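Local structure of cricket paralysis virus 1A protein (Cricket paralysis virus, 6C3R) at residues A[109-112]-A[113-116]; A[117-120]-A[121-125]. The protein suppresses antiviral RNA interference in insect cells by inactivating host Argonaute-2 and recruiting a cellular ubiquitin ligase complex that promotes its degradation. One frame throughout, in Å; residues are numbered along the deposited sequence.

Contact 1. Residues A[109-112]-A[113-116]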
loop_
_atom_site.group_PDB
_atom_site.type_symbol
_atom_site.label_atom_id
_atom_site.label_comp_id
_atom_site.label_asym_id
_atom_site.label_seq_id
_atom_site.Cartn_x
_atom_site.Cartn_y
_atom_site.Cartn_z
ATOM N N SER A 109 9.265 -23.647 0.870
ATOM C CA SER A 109 9.758 -24.873 1.503
ATOM C C SER A 109 11.313 -25.005 1.388
ATOM O O SER A 109 11.940 -24.347 0.537
ATOM C CB SER A 109 9.068 -26.112 0.918
ATOM O OG SER A 109 9.631 -26.505 -0.322
ATOM N N PRO A 110 11.935 -25.858 2.238
ATOM C CA PRO A 110 13.369 -26.123 2.168
ATOM C C PRO A 110 13.858 -26.819 0.910
ATOM O O PRO A 110 14.959 -26.555 0.446
ATOM C CB PRO A 110 13.599 -27.039 3.363
ATOM C CG PRO A 110 12.519 -26.709 4.310
ATOM C CD PRO A 110 11.342 -26.493 3.426
ATOM N N ARG A 111 13.074 -27.726 0.369
ATOM C CA ARG A 111 13.472 -28.421 -0.845
ATOM C C ARG A 111 13.606 -27.385 -1.975
ATOM O O ARG A 111 14.571 -27.389 -2.734
ATOM C CB ARG A 111 12.455 -29.516 -1.163
ATOM C CG ARG A 111 12.745 -30.395 -2.369
ATOM C CD ARG A 111 13.898 -31.387 -2.199
ATOM N NE ARG A 111 15.165 -30.763 -2.627
ATOM C CZ ARG A 111 16.311 -30.681 -1.944
ATOM N NH1 ARG A 111 16.471 -31.220 -0.745
ATOM N NH2 ARG A 111 17.333 -30.043 -2.503
ATOM N N PHE A 112 12.654 -26.468 -2.040
ATOM C CA PHE A 112 12.614 -25.466 -3.085
ATOM C C PHE A 112 13.752 -24.455 -2.983
ATOM O O PHE A 112 14.363 -24.085 -4.002
ATOM C CB PHE A 112 11.277 -24.739 -3.012
ATOM C CG PHE A 112 11.058 -23.781 -4.127
ATOM C CD1 PHE A 112 11.526 -22.474 -4.037
ATOM C CD2 PHE A 112 10.379 -24.183 -5.270
ATOM C CE1 PHE A 112 11.323 -21.585 -5.068
ATOM C CE2 PHE A 112 10.177 -23.295 -6.302
ATOM C CZ PHE A 112 10.651 -21.996 -6.201
ATOM N N PHE A 113 13.999 -23.992 -1.753
ATOM C CA PHE A 113 15.134 -23.122 -1.448
ATOM C C PHE A 113 16.458 -23.724 -1.881
ATOM O O PHE A 113 17.276 -23.046 -2.474
ATOM C CB PHE A 113 15.184 -22.798 0.041
ATOM C CG PHE A 113 16.459 -22.120 0.468
ATOM C CD1 PHE A 113 16.767 -20.841 0.011
ATOM C CD2 PHE A 113 17.367 -22.760 1.318
ATOM C CE1 PHE A 113 17.943 -20.210 0.409
ATOM C CE2 PHE A 113 18.538 -22.125 1.723
ATOM C CZ PHE A 113 18.828 -20.853 1.267
ATOM N N MET A 114 16.630 -25.013 -1.619
ATOM C CA MET A 114 17.867 -25.698 -1.928
ATOM C C MET A 114 17.971 -26.217 -3.346
ATOM O O MET A 114 19.068 -26.512 -3.791
ATOM C CB MET A 114 18.090 -26.811 -0.920
ATOM C CG MET A 114 18.272 -26.251 0.481
ATOM S SD MET A 114 18.843 -27.448 1.683
ATOM C CE MET A 114 17.553 -28.694 1.596
ATOM N N ASP A 115 16.868 -26.302 -4.084
ATOM C CA ASP A 115 16.969 -26.422 -5.551
ATOM C C ASP A 115 17.269 -25.101 -6.264
ATOM O O ASP A 115 17.491 -25.114 -7.466
ATOM C CB ASP A 115 15.712 -27.063 -6.147
ATOM C CG ASP A 115 15.539 -28.520 -5.721
ATOM O OD1 ASP A 115 16.537 -29.141 -5.329
ATOM O OD2 ASP A 115 14.409 -29.056 -5.773
ATOM N N HIS A 116 17.285 -23.971 -5.546
ATOM C CA HIS A 116 17.400 -22.643 -6.167
ATOM C C HIS A 116 18.309 -21.683 -5.383
ATOM O O HIS A 116 18.064 -20.483 -5.339
ATOM C CB HIS A 116 16.006 -22.028 -6.366
ATOM C CG HIS A 116 15.097 -22.845 -7.232
ATOM N ND1 HIS A 116 14.197 -23.758 -6.722
ATOM C CD2 HIS A 116 14.955 -22.895 -8.576
ATOM C CE1 HIS A 116 13.536 -24.324 -7.712
ATOM N NE2 HIS A 116 13.967 -23.805 -8.847
#

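Contact 2. Residues A[117-120]-A[121-125]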
loop_
_atom_site.group_PDB
_atom_site.type_symbol
_atom_site.label_atom_id
_atom_site.label_comp_id
_atom_site.label_asym_id
_atom_site.label_seq_id
_atom_site.Cartn_x
_atom_site.Cartn_y
_atom_site.Cartn_z
ATOM N N LEU A 117 19.404 -22.207 -4.844
ATOM C CA LEU A 117 20.334 -21.414 -4.033
ATOM C C LEU A 117 20.886 -20.176 -4.748
ATOM O O LEU A 117 20.884 -19.078 -4.212
ATOM C CB LEU A 117 21.496 -22.295 -3.570
ATOM C CG LEU A 117 21.111 -23.428 -2.613
ATOM C CD1 LEU A 117 22.247 -24.421 -2.523
ATOM C CD2 LEU A 117 20.755 -22.907 -1.229
ATOM N N ASP A 118 21.353 -20.362 -5.967
ATOM C CA ASP A 118 21.876 -19.248 -6.744
ATOM C C ASP A 118 20.818 -18.173 -6.898
ATOM O O ASP A 118 21.100 -16.999 -6.677
ATOM C CB ASP A 118 22.370 -19.708 -8.117
ATOM C CG ASP A 118 23.644 -20.540 -8.035
ATOM O OD1 ASP A 118 24.456 -20.315 -7.105
ATOM O OD2 ASP A 118 23.847 -21.421 -8.906
ATOM N N TRP A 119 19.595 -18.584 -7.231
ATOM C CA TRP A 119 18.489 -17.640 -7.408
ATOM C C TRP A 119 18.219 -16.822 -6.137
ATOM O O TRP A 119 18.052 -15.621 -6.220
ATOM C CB TRP A 119 17.226 -18.369 -7.880
ATOM C CG TRP A 119 16.136 -17.446 -8.296
ATOM C CD1 TRP A 119 15.868 -17.015 -9.554
ATOM C CD2 TRP A 119 15.157 -16.832 -7.443
ATOM N NE1 TRP A 119 14.795 -16.165 -9.544
ATOM C CE2 TRP A 119 14.340 -16.029 -8.264
ATOM C CE3 TRP A 119 14.909 -16.865 -6.056
ATOM C CZ2 TRP A 119 13.289 -15.288 -7.760
ATOM C CZ3 TRP A 119 13.865 -16.127 -5.552
ATOM C CH2 TRP A 119 13.065 -15.345 -6.396
ATOM N N PHE A 120 18.176 -17.471 -4.980
ATOM C CA PHE A 120 17.948 -16.768 -3.702
ATOM C C PHE A 120 19.093 -15.856 -3.279
ATOM O O PHE A 120 18.892 -14.905 -2.537
ATOM C CB PHE A 120 17.624 -17.750 -2.564
ATOM C CG PHE A 120 16.213 -18.209 -2.595
ATOM C CD1 PHE A 120 15.200 -17.363 -2.181
ATOM C CD2 PHE A 120 15.882 -19.449 -3.114
ATOM C CE1 PHE A 120 13.881 -17.762 -2.256
ATOM C CE2 PHE A 120 14.573 -19.852 -3.186
ATOM C CZ PHE A 120 13.571 -19.010 -2.760
ATOM N N GLN A 121 20.290 -16.188 -3.742
ATOM C CA GLN A 121 21.471 -15.359 -3.542
ATOM C C GLN A 121 21.376 -14.058 -4.389
ATOM O O GLN A 121 21.730 -12.969 -3.911
ATOM C CB GLN A 121 22.723 -16.193 -3.866
ATOM C CG GLN A 121 24.007 -15.650 -3.278
ATOM C CD GLN A 121 24.068 -15.788 -1.769
ATOM O OE1 GLN A 121 24.339 -16.873 -1.249
ATOM N NE2 GLN A 121 23.853 -14.670 -1.054
ATOM N N GLN A 122 20.863 -14.165 -5.619
ATOM C CA GLN A 122 20.621 -12.983 -6.431
ATOM C C GLN A 122 19.457 -12.143 -5.937
ATOM O O GLN A 122 19.558 -10.914 -5.890
ATOM C CB GLN A 122 20.385 -13.327 -7.876
ATOM C CG GLN A 122 20.155 -12.091 -8.764
ATOM C CD GLN A 122 21.216 -10.971 -8.665
ATOM O OE1 GLN A 122 22.370 -11.201 -8.274
ATOM N NE2 GLN A 122 20.816 -9.748 -9.054
ATOM N N TRP A 123 18.346 -12.788 -5.596
ATOM C CA TRP A 123 17.253 -12.126 -4.904
ATOM C C TRP A 123 17.741 -11.090 -3.880
ATOM O O TRP A 123 17.174 -10.000 -3.801
ATOM C CB TRP A 123 16.390 -13.176 -4.212
ATOM C CG TRP A 123 15.515 -12.640 -3.116
ATOM C CD1 TRP A 123 15.800 -12.594 -1.778
ATOM C CD2 TRP A 123 14.222 -12.079 -3.269
ATOM N NE1 TRP A 123 14.758 -12.031 -1.095
ATOM C CE2 TRP A 123 13.774 -11.703 -1.992
ATOM C CE3 TRP A 123 13.385 -11.869 -4.364
ATOM C CZ2 TRP A 123 12.516 -11.126 -1.781
ATOM C CZ3 TRP A 123 12.133 -11.294 -4.156
ATOM C CH2 TRP A 123 11.716 -10.922 -2.876
ATOM N N LYS A 124 18.770 -11.435 -3.091
ATOM C CA LYS A 124 19.259 -10.551 -2.019
ATOM C C LYS A 124 19.892 -9.248 -2.506
ATOM O O LYS A 124 19.950 -8.273 -1.763
ATOM C CB LYS A 124 20.299 -11.262 -1.150
ATOM C CG LYS A 124 19.754 -12.331 -0.232
ATOM C CD LYS A 124 20.820 -12.797 0.738
ATOM C CE LYS A 124 21.010 -11.820 1.885
ATOM N NZ LYS A 124 21.850 -12.447 2.938
ATOM N N LEU A 125 20.389 -9.255 -3.733
ATOM C CA LEU A 125 21.108 -8.128 -4.292
ATOM C C LEU A 125 20.261 -7.160 -5.112
ATOM O O LEU A 125 20.796 -6.162 -5.611
ATOM C CB LEU A 125 22.242 -8.661 -5.163
ATOM C CG LEU A 125 23.250 -9.552 -4.430
ATOM C CD1 LEU A 125 24.103 -10.327 -5.421
ATOM C CD2 LEU A 125 24.080 -8.698 -3.487
#

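Contact 1. Residues A[109-112]-A[113-116]
H116 folds back onto F112 where the short helix 110-114 runs out: ND1 donates to F112 O at 2.7 Å; the donor lies in the carbonyl plane on a lone pair, and the oxygen in turn lies close to the plane of the imidazole. The same nitrogen lies over the centre of one face of the F112 ring, the two planes inclined at 34°. CG of H116 stands beside its own backbone N (chi1 -59°), which swings the imidazole back over the helix and against that face of F112. The imidazole thereby serves both as N-H donor to a carbonyl near the helix end and as an obliquely set aromatic neighbour of F112; F77 is the ring that stacks on it.

At the other end S109 is the N-cap, its OG accepting a weak bond from F112 N, and P110, which has no N-H to offer, suits the first turn. Main-chain bonds join F113 N to S109 O and M114 N to P110 O.

On the exposed side R111, bent at chi2 and chi3, forms an i to i+4 salt bridge with D115, while its NH1 makes a second one with E5 of helix 2-16. NH2 reaches D115 OD1 at 3.1 Å, with the oxygen in the guanidinium plane but the nitrogen 47° out of the carboxylate plane.

Contact 2. Residues A[117-120]-A[121-125]
The carbonyl O of W119 takes the N-H of W123 at 2.9 Å in an almost straight bond, 178° at the hydrogen. One residue back, Q122 N donates to D118 O, and before that Q121 N donates to L117 O, both at 3.0 Å, so three successive i to i+4 bonds hold the turn.

The same i to i+4 spacing places two indoles on one side of the helix. Both have CG anti to the backbone N, W119 with chi1 -170° and W123 with chi1 161°, yet the rings cross obliquely and touch through one ring atom each, CH2 of W119 and CE3 of W123, 4.0 Å apart, while CZ3 of W119 approaches CB of W123. This is the pattern of an amphipathic α-helix, here the two-turn helix 117-123, whose aromatic side faces the protein interior. F120 adds a third ring, and the neighbouring W119 lays CE3 over the centre of its face. Large flat side chains suit this side because they reach several partners: F135 of helix 129-136 stacks on W119, while F28 of strand 26-30 meets both F120 and W123 edge-to-face.

W123 is buried, and its one polar side-chain atom, NE1, is satisfied by the carbonyl O of L21. K124 passes its aliphatic part by the F120 carbonyl, CG 3.6 Å from F120 O, before its chain carries NZ to a hydrogen bond with the carbonyl O of N20. Q121 and Q122 suit the more open sides, where their methylenes lie against backbone oxygens: CB of Q121 is 3.3 Å from D118 O.

How the contacts relate
Coming from the N terminus, the chain leaves strand 104-108 of the parallel pair and enters contact 1 at once; contact 2 follows directly, so the two are sequential, neither nested nor crossed. Each closes only a local helical turn. H116, which ends contact 1, is also the N-cap position of helix 117-123, which leaves almost no linker between the helices. Their centres lie 12 Å apart, and they touch through F113 CD1 and F120 CD2 at 3.5 Å. Contact 1 sets its helix against helix 2-16, which carries the BC-box, whereas contact 2 turns toward strand 26-30 and helix 129-136, the helix bearing R133.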